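PDB 6VJ5: ESX-5 secretion-associated protein EspG5 from Mycobacterium marinum, which acts as a specific chaperone for cognate PE/PPE proteins, keeps PE/PPE dimers from aggregating and is required for secretion of LipY and PE31/PPE18. Local coordinates for residues H28-P31 / E32-C35; W46-H50 / P51-V55; D65-N68 / E69-A73; V174-E177 / E178-A182; M202-S205 / A206-A210. One frame throughout, in Å; residues are numbered along the deposited sequence.

Interaction 1 is buried, a short 3-10 turn against the large antiparallel sheet, and its polar groups are met largely by arginines and a tyrosine from that sheet. The other four are partly buried and sit where a helix starts, yet each begins it differently: a histidine ring nitrogen in interaction 2, an asparagine oxygen in interaction 3, a proline with backbone bonds in interaction 4, and a serine hydroxyl in interaction 5. In 3, 4 and 5 the residue before the N-cap meets the fourth helical residue; interaction 2 pairs Leu47 with Met53. Interactions 2 and 3 meet through Asn48 and Asp65, while 4 and 5 pack together at the far side of the chain's centre.

Interaction 1: residues H28-P31 / E32-C35; sequences HVAP and ELRC
The flat carboxylate of Glu32 comes close to Pro31 and Ala30 through one oxygen: the side chains of Glu32 and Pro31 lie side by side, pointing the same way, and Glu32 OE1 passes 3.4 Å from Pro31 CD and 3.5 Å from Ala30 CB, while it is also hydrogen-bonded outside the turn. A bend at the second torsion of Glu32 (chi2 83°) folds the carboxylate back to this position. The flat carbonyls of Ala30 and Pro31 are approached from above their planes and not at a lone pair. Leu33 N donates to Ala30 O at 3.3 Å, with an N-H...O angle of 144° and the donor 56° out of the plane, and Arg34 N donates to Pro31 O at 2.8 Å. These two successive i to i+3 bonds define a 3-10 turn. A water also donates to Pro31 O (3.2 Å) and accepts from Arg34 NE (3.1 Å), linking the turn to the guanidinium group. On the apolar side, the side chains of Val29 and Leu33 meet at about a right angle, with Val29 CG2 3.9 Å from Leu33 CD1; Leu33 also packs on Val119 of strand 115-123, and Val29 on Phe17 of helix 14-23. The polar ends find partners outside the turn: Glu32 OE2 forms a salt bridge with Arg228 and a hydrogen bond with the hydroxyl of Tyr226, while Arg34 NH1 reaches the carbonyls of Gly97 and Asp110. Pro31 O thus has two donors, and the buried carboxylate is balanced by Arg228, which would probably favour its charged form.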
loop_
_atom_site.group_PDB
_atom_site.type_symbol
_atom_site.label_atom_id
_atom_site.label_comp_id
_atom_site.label_asym_id
_atom_site.label_seq_id
_atom_site.Cartn_x
_atom_site.Cartn_y
_atom_site.Cartn_z
ATOM N N HIS C 28 -7.385 -9.647 -2.590
ATOM C CA HIS C 28 -8.524 -8.797 -2.886
ATOM C C HIS C 28 -9.791 -9.635 -2.962
ATOM O O HIS C 28 -9.770 -10.809 -3.341
ATOM C CB HIS C 28 -8.323 -8.000 -4.206
ATOM C CG HIS C 28 -8.145 -8.850 -5.430
ATOM N ND1 HIS C 28 -6.928 -9.382 -5.805
ATOM C CD2 HIS C 28 -9.026 -9.215 -6.390
ATOM C CE1 HIS C 28 -7.075 -10.059 -6.931
ATOM N NE2 HIS C 28 -8.338 -9.974 -7.307
ATOM N N VAL C 29 -10.895 -9.021 -2.546
ATOM C CA VAL C 29 -12.228 -9.540 -2.823
ATOM C C VAL C 29 -12.855 -8.588 -3.831
ATOM O O VAL C 29 -12.158 -7.766 -4.438
ATOM C CB VAL C 29 -13.074 -9.664 -1.547
ATOM C CG1 VAL C 29 -12.503 -10.761 -0.663
ATOM C CG2 VAL C 29 -13.122 -8.342 -0.811
ATOM N N ALA C 30 -14.167 -8.673 -4.007
ATOM C CA ALA C 30 -14.853 -7.769 -4.914
ATOM C C ALA C 30 -14.513 -6.321 -4.557
ATOM O O ALA C 30 -14.566 -5.954 -3.374
ATOM C CB ALA C 30 -16.363 -7.986 -4.846
ATOM N N PRO C 31 -14.156 -5.485 -5.532
ATOM C CA PRO C 31 -13.901 -4.069 -5.215
ATOM C C PRO C 31 -15.107 -3.359 -4.628
ATOM O O PRO C 31 -14.934 -2.372 -3.902
ATOM C CB PRO C 31 -13.496 -3.467 -6.570
ATOM C CG PRO C 31 -14.082 -4.397 -7.601
ATOM C CD PRO C 31 -14.076 -5.768 -6.978
ATOM N N GLU C 32 -16.325 -3.831 -4.908
ATOM C CA GLU C 32 -17.514 -3.126 -4.437
ATOM C C GLU C 32 -17.628 -3.141 -2.918
ATOM O O GLU C 32 -18.252 -2.245 -2.338
ATOM C CB GLU C 32 -18.771 -3.735 -5.056
ATOM C CG GLU C 32 -18.923 -3.478 -6.544
ATOM C CD GLU C 32 -18.146 -4.456 -7.388
ATOM O OE1 GLU C 32 -17.444 -5.303 -6.806
ATOM O OE2 GLU C 32 -18.241 -4.379 -8.631
ATOM N N LEU C 33 -17.055 -4.144 -2.257
ATOM C CA LEU C 33 -17.005 -4.143 -0.800
ATOM C C LEU C 33 -16.018 -3.123 -0.258
ATOM O O LEU C 33 -16.047 -2.834 0.945
ATOM C CB LEU C 33 -16.639 -5.534 -0.297
ATOM C CG LEU C 33 -17.678 -6.612 -0.600
ATOM C CD1 LEU C 33 -17.046 -7.982 -0.555
ATOM C CD2 LEU C 33 -18.816 -6.501 0.400
ATOM N N ARG C 34 -15.144 -2.596 -1.116
ATOM C CA ARG C 34 -14.250 -1.496 -0.773
ATOM C C ARG C 34 -13.534 -1.751 0.551
ATOM O O ARG C 34 -13.545 -0.924 1.467
ATOM C CB ARG C 34 -15.025 -0.180 -0.743
ATOM C CG ARG C 34 -14.160 1.059 -0.788
ATOM C CD ARG C 34 -15.006 2.302 -1.005
ATOM N NE ARG C 34 -15.335 2.534 -2.410
ATOM C CZ ARG C 34 -15.945 3.629 -2.855
ATOM N NH1 ARG C 34 -16.290 4.578 -2.000
ATOM N NH2 ARG C 34 -16.213 3.775 -4.146
ATOM N N CYS C 35 -12.887 -2.906 0.646
ATOM C CA CYS C 35 -12.057 -3.197 1.803
ATOM C C CYS C 35 -10.611 -2.804 1.532
ATOM O O CYS C 35 -10.211 -2.554 0.392
ATOM C CB CYS C 35 -12.142 -4.675 2.160
ATOM S SG CYS C 35 -13.782 -5.167 2.703
HETATM O O HOH W 1 -15.793 0.631 -4.794
#

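Interaction 2: residues W46-H50 / P51-V55; sequences WLNEH and PGMAV
At His50 and Met53 the backbone leaves the 3-10 turn that includes Leu47 and enters helix 51-58, Met53 N donating to His50 O at 3.2 Å with the donor standing well above the carbonyl plane. His50, at the N-cap position, accepts a second bond from the first turn through its side chain. Its ring nitrogen ND1 takes the hydrogen of Gly52 N at 3.1 Å with an N-H...N angle of 158°, and the donor lies only 4° out of the imidazole plane, at the ring edge. With CG anti to the backbone N (chi1 -153°), the ring swings over to the side where the Gly52 amide points. Accepting at ND1 is consistent with a neutral ring that carries its proton on NE2. Met53 bends twice along its chain and turns back to the preceding turn: its CE lies 3.9 Å from Leu47 CB, while its CG is 3.8 Å from Asn48 OD1. That oxygen takes its hydrogen bond from Arg57, and Asn48 ND2 bonds to Asp45. Helix 14-23 lies alongside this helix start: its Trp18 and Ala22 touch Leu47, and its Asp15 and Met19 touch His50.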
loop_
_atom_site.group_PDB
_atom_site.type_symbol
_atom_site.label_atom_id
_atom_site.label_comp_id
_atom_site.label_asym_id
_atom_site.label_seq_id
_atom_site.Cartn_x
_atom_site.Cartn_y
_atom_site.Cartn_z
ATOM N N TRP C 46 1.504 -8.408 13.879
ATOM C CA TRP C 46 1.012 -7.083 14.242
ATOM C C TRP C 46 -0.503 -6.988 14.112
ATOM O O TRP C 46 -1.106 -6.053 14.651
ATOM C CB TRP C 46 1.684 -6.005 13.386
ATOM C CG TRP C 46 1.258 -5.976 11.942
ATOM C CD1 TRP C 46 1.651 -6.835 10.950
ATOM C CD2 TRP C 46 0.380 -5.024 11.323
ATOM N NE1 TRP C 46 1.060 -6.480 9.757
ATOM C CE2 TRP C 46 0.278 -5.372 9.960
ATOM C CE3 TRP C 46 -0.331 -3.911 11.791
ATOM C CZ2 TRP C 46 -0.510 -4.650 9.060
ATOM C CZ3 TRP C 46 -1.114 -3.197 10.896
ATOM C CH2 TRP C 46 -1.196 -3.569 9.547
ATOM N N LEU C 47 -1.128 -7.938 13.409
ATOM C CA LEU C 47 -2.584 -8.012 13.384
ATOM C C LEU C 47 -3.146 -8.344 14.762
ATOM O O LEU C 47 -4.233 -7.871 15.118
ATOM C CB LEU C 47 -3.033 -9.060 12.365
ATOM C CG LEU C 47 -2.545 -8.849 10.932
ATOM C CD1 LEU C 47 -2.891 -10.028 10.041
ATOM C CD2 LEU C 47 -3.145 -7.570 10.377
ATOM N N ASN C 48 -2.426 -9.158 15.546
ATOM C CA ASN C 48 -2.884 -9.532 16.882
ATOM C C ASN C 48 -3.050 -8.327 17.803
ATOM O O ASN C 48 -3.693 -8.444 18.854
ATOM C CB ASN C 48 -1.901 -10.518 17.524
ATOM C CG ASN C 48 -2.281 -11.967 17.289
ATOM O OD1 ASN C 48 -3.460 -12.303 17.199
ATOM N ND2 ASN C 48 -1.278 -12.835 17.201
ATOM N N GLU C 49 -2.465 -7.181 17.446
ATOM C CA GLU C 49 -2.598 -5.970 18.243
ATOM C C GLU C 49 -3.895 -5.220 17.963
ATOM O O GLU C 49 -4.343 -4.448 18.816
ATOM C CB GLU C 49 -1.395 -5.053 17.988
ATOM C CG GLU C 49 -0.146 -5.438 18.780
ATOM C CD GLU C 49 1.154 -4.996 18.122
ATOM O OE1 GLU C 49 1.113 -4.222 17.140
ATOM O OE2 GLU C 49 2.225 -5.437 18.593
ATOM N N HIS C 50 -4.508 -5.428 16.803
ATOM C CA HIS C 50 -5.746 -4.731 16.493
ATOM C C HIS C 50 -6.823 -5.120 17.505
ATOM O O HIS C 50 -6.915 -6.292 17.894
ATOM C CB HIS C 50 -6.206 -5.068 15.074
ATOM C CG HIS C 50 -7.032 -3.993 14.438
ATOM N ND1 HIS C 50 -8.362 -3.795 14.740
ATOM C CD2 HIS C 50 -6.712 -3.057 13.512
ATOM C CE1 HIS C 50 -8.826 -2.781 14.033
ATOM N NE2 HIS C 50 -7.847 -2.317 13.278
ATOM N N PRO C 51 -7.640 -4.168 17.964
ATOM C CA PRO C 51 -8.732 -4.538 18.883
ATOM C C PRO C 51 -9.730 -5.484 18.249
ATOM O O PRO C 51 -10.301 -6.335 18.943
ATOM C CB PRO C 51 -9.382 -3.189 19.233
ATOM C CG PRO C 51 -8.370 -2.146 18.858
ATOM C CD PRO C 51 -7.614 -2.720 17.688
ATOM N N GLY C 52 -9.955 -5.358 16.940
ATOM C CA GLY C 52 -10.912 -6.205 16.257
ATOM C C GLY C 52 -10.578 -7.679 16.304
ATOM O O GLY C 52 -11.455 -8.510 16.048
ATOM N N MET C 53 -9.330 -8.030 16.622
ATOM C CA MET C 53 -8.959 -9.441 16.657
ATOM C C MET C 53 -9.587 -10.135 17.860
ATOM O O MET C 53 -10.182 -11.211 17.727
ATOM C CB MET C 53 -7.436 -9.592 16.673
ATOM C CG MET C 53 -6.958 -10.995 16.305
ATOM S SD MET C 53 -7.519 -11.554 14.679
ATOM C CE MET C 53 -6.209 -10.950 13.615
ATOM N N ALA C 54 -9.475 -9.530 19.046
ATOM C CA ALA C 54 -10.093 -10.124 20.227
ATOM C C ALA C 54 -11.613 -10.119 20.123
ATOM O O ALA C 54 -12.276 -10.998 20.686
ATOM C CB ALA C 54 -9.645 -9.384 21.487
ATOM N N VAL C 55 -12.183 -9.140 19.417
ATOM C CA VAL C 55 -13.630 -9.113 19.228
ATOM C C VAL C 55 -14.078 -10.305 18.394
ATOM O O VAL C 55 -15.107 -10.930 18.679
ATOM C CB VAL C 55 -14.053 -7.778 18.589
ATOM C CG1 VAL C 55 -15.536 -7.783 18.256
ATOM C CG2 VAL C 55 -13.704 -6.622 19.519
#

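Interaction 3: residues D65-N68 / E69-A73; sequences DTVN and EQVAA
Strand 66-67 ends at Val67, and Asn68, the N-cap residue, turns the chain into helix 69-79. The first full helical bond across the junction is from Ala72 N to Asn68 O, 2.8 Å long with an N-H...O angle of 162°, and its donor lies in the carbonyl plane. The side chain of Asn68 adds a second grip. Its CG stands anti to the backbone N (chi1 180°), which brings OD1 over the first turn, where it accepts from Gln70 N at 2.9 Å and from Val71 N at 3.3 Å. Both bonds are weak, the first because it is strongly bent and the second because it is long, although that one is nearly straight. The side chain of Gln70 folds back beside that of Asn68. On the other side of the chain, Val67 CG1 approaches Ala72 CB at 4.0 Å and Val71 CG1 at 4.2 Å. A contact between the residue before the N-cap and the fourth helical residue is the pattern of a hydrophobic staple, here made with a small partner. Val67 faces Leu20 and Leu23 of helix 14-23 as well, and Leu24 touches both it and Ala72. The chemistry implies a divided start: one amide oxygen is weakly shared by two helix amides that lack an earlier carbonyl in the helix, while methyl groups close the side turned to helix 14-23.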
loop_
_atom_site.group_PDB
_atom_site.type_symbol
_atom_site.label_atom_id
_atom_site.label_comp_id
_atom_site.label_asym_id
_atom_site.label_seq_id
_atom_site.Cartn_x
_atom_site.Cartn_y
_atom_site.Cartn_z
ATOM N N ASP C 65 -5.621 -18.674 16.367
ATOM C CA ASP C 65 -5.133 -18.015 15.162
ATOM C C ASP C 65 -5.739 -18.615 13.901
ATOM O O ASP C 65 -5.353 -18.231 12.791
ATOM C CB ASP C 65 -3.605 -18.091 15.093
ATOM C CG ASP C 65 -2.934 -17.266 16.173
ATOM O OD1 ASP C 65 -3.418 -16.150 16.456
ATOM O OD2 ASP C 65 -1.926 -17.735 16.742
ATOM N N THR C 66 -6.668 -19.553 14.040
ATOM C CA THR C 66 -7.299 -20.214 12.907
ATOM C C THR C 66 -8.726 -19.698 12.775
ATOM O O THR C 66 -9.450 -19.597 13.770
ATOM C CB THR C 66 -7.287 -21.735 13.078
ATOM O OG1 THR C 66 -8.295 -22.122 14.019
ATOM C CG2 THR C 66 -5.920 -22.204 13.574
ATOM N N VAL C 67 -9.113 -19.354 11.556
ATOM C CA VAL C 67 -10.461 -18.868 11.291
ATOM C C VAL C 67 -11.413 -20.053 11.240
ATOM O O VAL C 67 -11.102 -21.092 10.645
ATOM C CB VAL C 67 -10.491 -18.066 9.977
ATOM C CG1 VAL C 67 -11.916 -17.665 9.632
ATOM C CG2 VAL C 67 -9.601 -16.834 10.079
ATOM N N ASN C 68 -12.564 -19.916 11.901
ATOM C CA ASN C 68 -13.656 -20.874 11.770
ATOM C C ASN C 68 -13.746 -21.366 10.331
ATOM O O ASN C 68 -13.748 -20.569 9.390
ATOM C CB ASN C 68 -14.966 -20.207 12.207
ATOM C CG ASN C 68 -16.162 -21.127 12.101
ATOM O OD1 ASN C 68 -16.474 -21.631 11.026
ATOM N ND2 ASN C 68 -16.847 -21.338 13.220
ATOM N N GLU C 69 -13.789 -22.690 10.161
ATOM C CA GLU C 69 -13.586 -23.251 8.827
ATOM C C GLU C 69 -14.792 -23.032 7.921
ATOM O O GLU C 69 -14.625 -22.874 6.706
ATOM C CB GLU C 69 -13.250 -24.741 8.921
ATOM C CG GLU C 69 -13.049 -25.423 7.571
ATOM C CD GLU C 69 -12.122 -24.653 6.636
ATOM O OE1 GLU C 69 -11.027 -24.233 7.069
ATOM O OE2 GLU C 69 -12.498 -24.468 5.460
ATOM N N GLN C 70 -16.008 -23.028 8.470
ATOM C CA GLN C 70 -17.168 -22.698 7.648
ATOM C C GLN C 70 -17.042 -21.279 7.100
ATOM O O GLN C 70 -17.245 -21.036 5.905
ATOM C CB GLN C 70 -18.458 -22.865 8.454
ATOM C CG GLN C 70 -18.814 -24.308 8.817
ATOM C CD GLN C 70 -18.063 -24.819 10.041
ATOM O OE1 GLN C 70 -17.279 -24.092 10.652
ATOM N NE2 GLN C 70 -18.309 -26.071 10.408
ATOM N N VAL C 71 -16.674 -20.332 7.968
ATOM C CA VAL C 71 -16.458 -18.951 7.542
ATOM C C VAL C 71 -15.322 -18.879 6.527
ATOM O O VAL C 71 -15.433 -18.220 5.486
ATOM C CB VAL C 71 -16.169 -18.059 8.763
ATOM C CG1 VAL C 71 -15.824 -16.643 8.320
ATOM C CG2 VAL C 71 -17.345 -18.064 9.724
ATOM N N ALA C 72 -14.202 -19.540 6.828
ATOM C CA ALA C 72 -13.060 -19.503 5.920
ATOM C C ALA C 72 -13.412 -20.084 4.559
ATOM O O ALA C 72 -12.839 -19.676 3.542
ATOM C CB ALA C 72 -11.878 -20.253 6.533
ATOM N N ALA C 73 -14.345 -21.038 4.518
ATOM C CA ALA C 73 -14.803 -21.554 3.234
ATOM C C ALA C 73 -15.541 -20.480 2.446
ATOM O O ALA C 73 -15.368 -20.369 1.227
ATOM C CB ALA C 73 -15.695 -22.776 3.447
#

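Interaction 4: residues V174-E177 / E178-A182; sequences VPLE and EMLEA
Strand 172-175 runs directly into helix 176-188, and Pro175 and Met179 meet at this strand-to-helix junction, with Pro175 at the N-cap position. Backbone bonds come first. Met179 N donates to Pro175 O at 2.9 Å, Leu180 N to Leu176 O at 2.8 Å and Glu181 N to Glu177 O at 3.2 Å, three successive i to i+4 bonds of an alpha-helix; proline has no side-chain acceptor to add. Apolar contacts follow. Val174 CG2 lies 3.9 Å from Met179 CB, joining the residue before the N-cap to the fourth residue of the helix, as in a hydrophobic staple. Met179 also packs on Ile204 and on Ile270 of strand 267-272. One turn apart, Leu176 and Leu180 meet, CG to CD1, at 3.7 Å; Leu180 and Met179 pack on the chain of another protein. The charged contact is different in kind. The side chains of Glu177 and Glu178 run side by side, their carboxylate planes 73° apart, and the nearness of like charges is a cost probably eased by solvent and by the helix start. Glu178 bends at chi2 (86°), bringing its OE1 to 3.2 Å from Pro175 CB, 3.1 Å from Glu177 CG and 4.0 Å from Glu177 OE2.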
loop_
_atom_site.group_PDB
_atom_site.type_symbol
_atom_site.label_atom_id
_atom_site.label_comp_id
_atom_site.label_asym_id
_atom_site.label_seq_id
_atom_site.Cartn_x
_atom_site.Cartn_y
_atom_site.Cartn_z
ATOM N N VAL C 174 -34.331 1.513 -27.613
ATOM C CA VAL C 174 -33.791 2.690 -28.287
ATOM C C VAL C 174 -32.289 2.525 -28.496
ATOM O O VAL C 174 -31.632 1.817 -27.718
ATOM C CB VAL C 174 -34.096 3.965 -27.485
ATOM C CG1 VAL C 174 -35.597 4.193 -27.399
ATOM C CG2 VAL C 174 -33.496 3.870 -26.087
ATOM N N PRO C 175 -31.707 3.142 -29.526
ATOM C CA PRO C 175 -30.244 3.089 -29.680
ATOM C C PRO C 175 -29.550 3.721 -28.482
ATOM O O PRO C 175 -29.881 4.833 -28.064
ATOM C CB PRO C 175 -29.984 3.881 -30.967
ATOM C CG PRO C 175 -31.294 3.876 -31.704
ATOM C CD PRO C 175 -32.359 3.866 -30.634
ATOM N N LEU C 176 -28.568 3.004 -27.935
ATOM C CA LEU C 176 -27.958 3.441 -26.684
ATOM C C LEU C 176 -27.201 4.751 -26.860
ATOM O O LEU C 176 -27.397 5.697 -26.089
ATOM C CB LEU C 176 -27.028 2.361 -26.144
ATOM C CG LEU C 176 -26.333 2.714 -24.829
ATOM C CD1 LEU C 176 -27.348 2.956 -23.733
ATOM C CD2 LEU C 176 -25.360 1.610 -24.453
ATOM N N GLU C 177 -26.325 4.832 -27.863
ATOM C CA GLU C 177 -25.508 6.036 -27.990
ATOM C C GLU C 177 -26.376 7.257 -28.270
ATOM O O GLU C 177 -26.149 8.330 -27.700
ATOM C CB GLU C 177 -24.432 5.855 -29.062
ATOM C CG GLU C 177 -24.904 5.506 -30.460
ATOM C CD GLU C 177 -23.736 5.249 -31.409
ATOM O OE1 GLU C 177 -22.570 5.472 -31.009
ATOM O OE2 GLU C 177 -23.980 4.817 -32.555
ATOM N N GLU C 178 -27.402 7.112 -29.116
ATOM C CA GLU C 178 -28.335 8.219 -29.316
ATOM C C GLU C 178 -29.106 8.536 -28.038
ATOM O O GLU C 178 -29.437 9.701 -27.780
ATOM C CB GLU C 178 -29.310 7.903 -30.455
ATOM C CG GLU C 178 -28.744 8.111 -31.856
ATOM C CD GLU C 178 -27.981 6.906 -32.387
ATOM O OE1 GLU C 178 -27.708 5.974 -31.603
ATOM O OE2 GLU C 178 -27.657 6.891 -33.596
ATOM N N MET C 179 -29.391 7.515 -27.223
ATOM C CA MET C 179 -30.130 7.731 -25.983
ATOM C C MET C 179 -29.293 8.472 -24.946
ATOM O O MET C 179 -29.807 9.348 -24.237
ATOM C CB MET C 179 -30.594 6.388 -25.416
ATOM C CG MET C 179 -31.363 6.498 -24.122
ATOM S SD MET C 179 -32.919 7.360 -24.356
ATOM C CE MET C 179 -33.484 7.456 -22.661
ATOM N N LEU C 180 -28.016 8.106 -24.802
ATOM C CA LEU C 180 -27.181 8.797 -23.826
ATOM C C LEU C 180 -27.012 10.259 -24.205
ATOM O O LEU C 180 -27.035 11.144 -23.342
ATOM C CB LEU C 180 -25.824 8.115 -23.716
ATOM C CG LEU C 180 -25.852 6.719 -23.089
ATOM C CD1 LEU C 180 -24.761 5.899 -23.777
ATOM C CD2 LEU C 180 -25.672 6.756 -21.597
ATOM N N GLU C 181 -26.846 10.528 -25.500
ATOM C CA GLU C 181 -26.701 11.903 -25.964
ATOM C C GLU C 181 -27.965 12.709 -25.699
ATOM O O GLU C 181 -27.893 13.865 -25.260
ATOM C CB GLU C 181 -26.362 11.900 -27.452
ATOM C CG GLU C 181 -26.187 13.278 -28.048
ATOM C CD GLU C 181 -25.472 13.240 -29.382
ATOM O OE1 GLU C 181 -25.061 12.139 -29.804
ATOM O OE2 GLU C 181 -25.321 14.310 -30.005
ATOM N N ALA C 182 -29.137 12.105 -25.933
ATOM C CA ALA C 182 -30.394 12.817 -25.712
ATOM C C ALA C 182 -30.701 12.932 -24.222
ATOM O O ALA C 182 -31.263 13.933 -23.764
ATOM C CB ALA C 182 -31.540 12.109 -26.437
#

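Interaction 5: residues M202-S205 / A206-A210; sequences MGIS and ASTVA
Ser205 and Thr208 form the polar centre of a helix start, with Ser205 at the N-cap position of helix 206-217. Ser205 OG accepts from Thr208 N at 2.9 Å, with an N-H...O angle of 164°. The hydroxyl gets there by standing between its own backbone N and carbonyl carbon (chi1 81°). Ser205 OG is also 2.7 Å from Thr208 OG1; the direction of that contact is not settled. Both hydroxyls have outside partners, since Asn170 bonds to Ser205 OG through OD1 and to Thr208 OG1 through its backbone N. A water accepts from Ser205 N at 2.9 Å and also bonds to Thr208 OG1, at 3.1 Å, so the N-cap amide reaches the third helical residue by way of water. Val209 N donates to Ser205 O at 2.9 Å. Ser207 OG bonds to the carbonyl of Ala168. Next to the polar groups, Ile204 CG2 touches Thr208 CG2 at 3.5 Å and Val209 CG2 at 3.8 Å, and Ile270 of strand 267-272 touches both Ile204 and Thr208. Gly203, with its positive phi (94°), closes the preceding helix in a Schellman motif, and a serine N-cap with a hydrophobic staple of Ile204 and Val209 follows, joining helix 197-200 to helix 206-217.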
loop_
_atom_site.group_PDB
_atom_site.type_symbol
_atom_site.label_atom_id
_atom_site.label_comp_id
_atom_site.label_asym_id
_atom_site.label_seq_id
_atom_site.Cartn_x
_atom_site.Cartn_y
_atom_site.Cartn_z
ATOM N N MET C 202 -37.369 9.522 -30.812
ATOM C CA MET C 202 -36.782 8.188 -30.811
ATOM C C MET C 202 -37.825 7.090 -30.641
ATOM O O MET C 202 -37.462 5.908 -30.607
ATOM C CB MET C 202 -35.733 8.076 -29.698
ATOM C CG MET C 202 -34.301 7.951 -30.192
ATOM S SD MET C 202 -33.080 7.928 -28.861
ATOM C CE MET C 202 -33.332 9.556 -28.139
ATOM N N GLY C 203 -39.103 7.446 -30.523
ATOM C CA GLY C 203 -40.156 6.469 -30.351
ATOM C C GLY C 203 -40.542 6.183 -28.920
ATOM O O GLY C 203 -41.261 5.206 -28.669
ATOM N N ILE C 204 -40.106 7.002 -27.975
ATOM C CA ILE C 204 -40.425 6.817 -26.566
ATOM C C ILE C 204 -41.750 7.512 -26.288
ATOM O O ILE C 204 -41.948 8.668 -26.681
ATOM C CB ILE C 204 -39.309 7.372 -25.664
ATOM C CG1 ILE C 204 -37.957 6.771 -26.059
ATOM C CG2 ILE C 204 -39.621 7.080 -24.204
ATOM C CD1 ILE C 204 -36.766 7.359 -25.313
ATOM N N SER C 205 -42.654 6.814 -25.606
ATOM C CA SER C 205 -44.014 7.307 -25.445
ATOM C C SER C 205 -44.055 8.506 -24.506
ATOM O O SER C 205 -43.217 8.659 -23.615
ATOM C CB SER C 205 -44.925 6.196 -24.915
ATOM O OG SER C 205 -44.789 6.047 -23.510
ATOM N N ALA C 206 -45.049 9.370 -24.721
ATOM C CA ALA C 206 -45.231 10.515 -23.839
ATOM C C ALA C 206 -45.355 10.078 -22.387
ATOM O O ALA C 206 -44.931 10.801 -21.481
ATOM C CB ALA C 206 -46.468 11.311 -24.260
ATOM N N SER C 207 -45.929 8.900 -22.142
ATOM C CA SER C 207 -46.032 8.418 -20.769
ATOM C C SER C 207 -44.671 7.975 -20.246
ATOM O O SER C 207 -44.297 8.297 -19.112
ATOM C CB SER C 207 -47.041 7.275 -20.683
ATOM O OG SER C 207 -47.572 7.182 -19.369
ATOM N N THR C 208 -43.906 7.257 -21.070
ATOM C CA THR C 208 -42.575 6.834 -20.656
ATOM C C THR C 208 -41.679 8.033 -20.364
ATOM O O THR C 208 -40.955 8.043 -19.363
ATOM C CB THR C 208 -41.962 5.943 -21.734
ATOM O OG1 THR C 208 -42.864 4.869 -22.036
ATOM C CG2 THR C 208 -40.636 5.376 -21.261
ATOM N N VAL C 209 -41.727 9.062 -21.212
ATOM C CA VAL C 209 -40.876 10.230 -20.999
ATOM C C VAL C 209 -41.183 10.880 -19.654
ATOM O O VAL C 209 -40.273 11.296 -18.927
ATOM C CB VAL C 209 -41.039 11.230 -22.157
ATOM C CG1 VAL C 209 -40.379 12.555 -21.800
ATOM C CG2 VAL C 209 -40.446 10.669 -23.432
ATOM N N ALA C 210 -42.466 10.990 -19.303
ATOM C CA ALA C 210 -42.817 11.623 -18.035
ATOM C C ALA C 210 -42.289 10.816 -16.852
ATOM O O ALA C 210 -41.735 11.385 -15.902
ATOM C CB ALA C 210 -44.333 11.798 -17.935
HETATM O O HOH W 2 -42.318 3.992 -24.943
#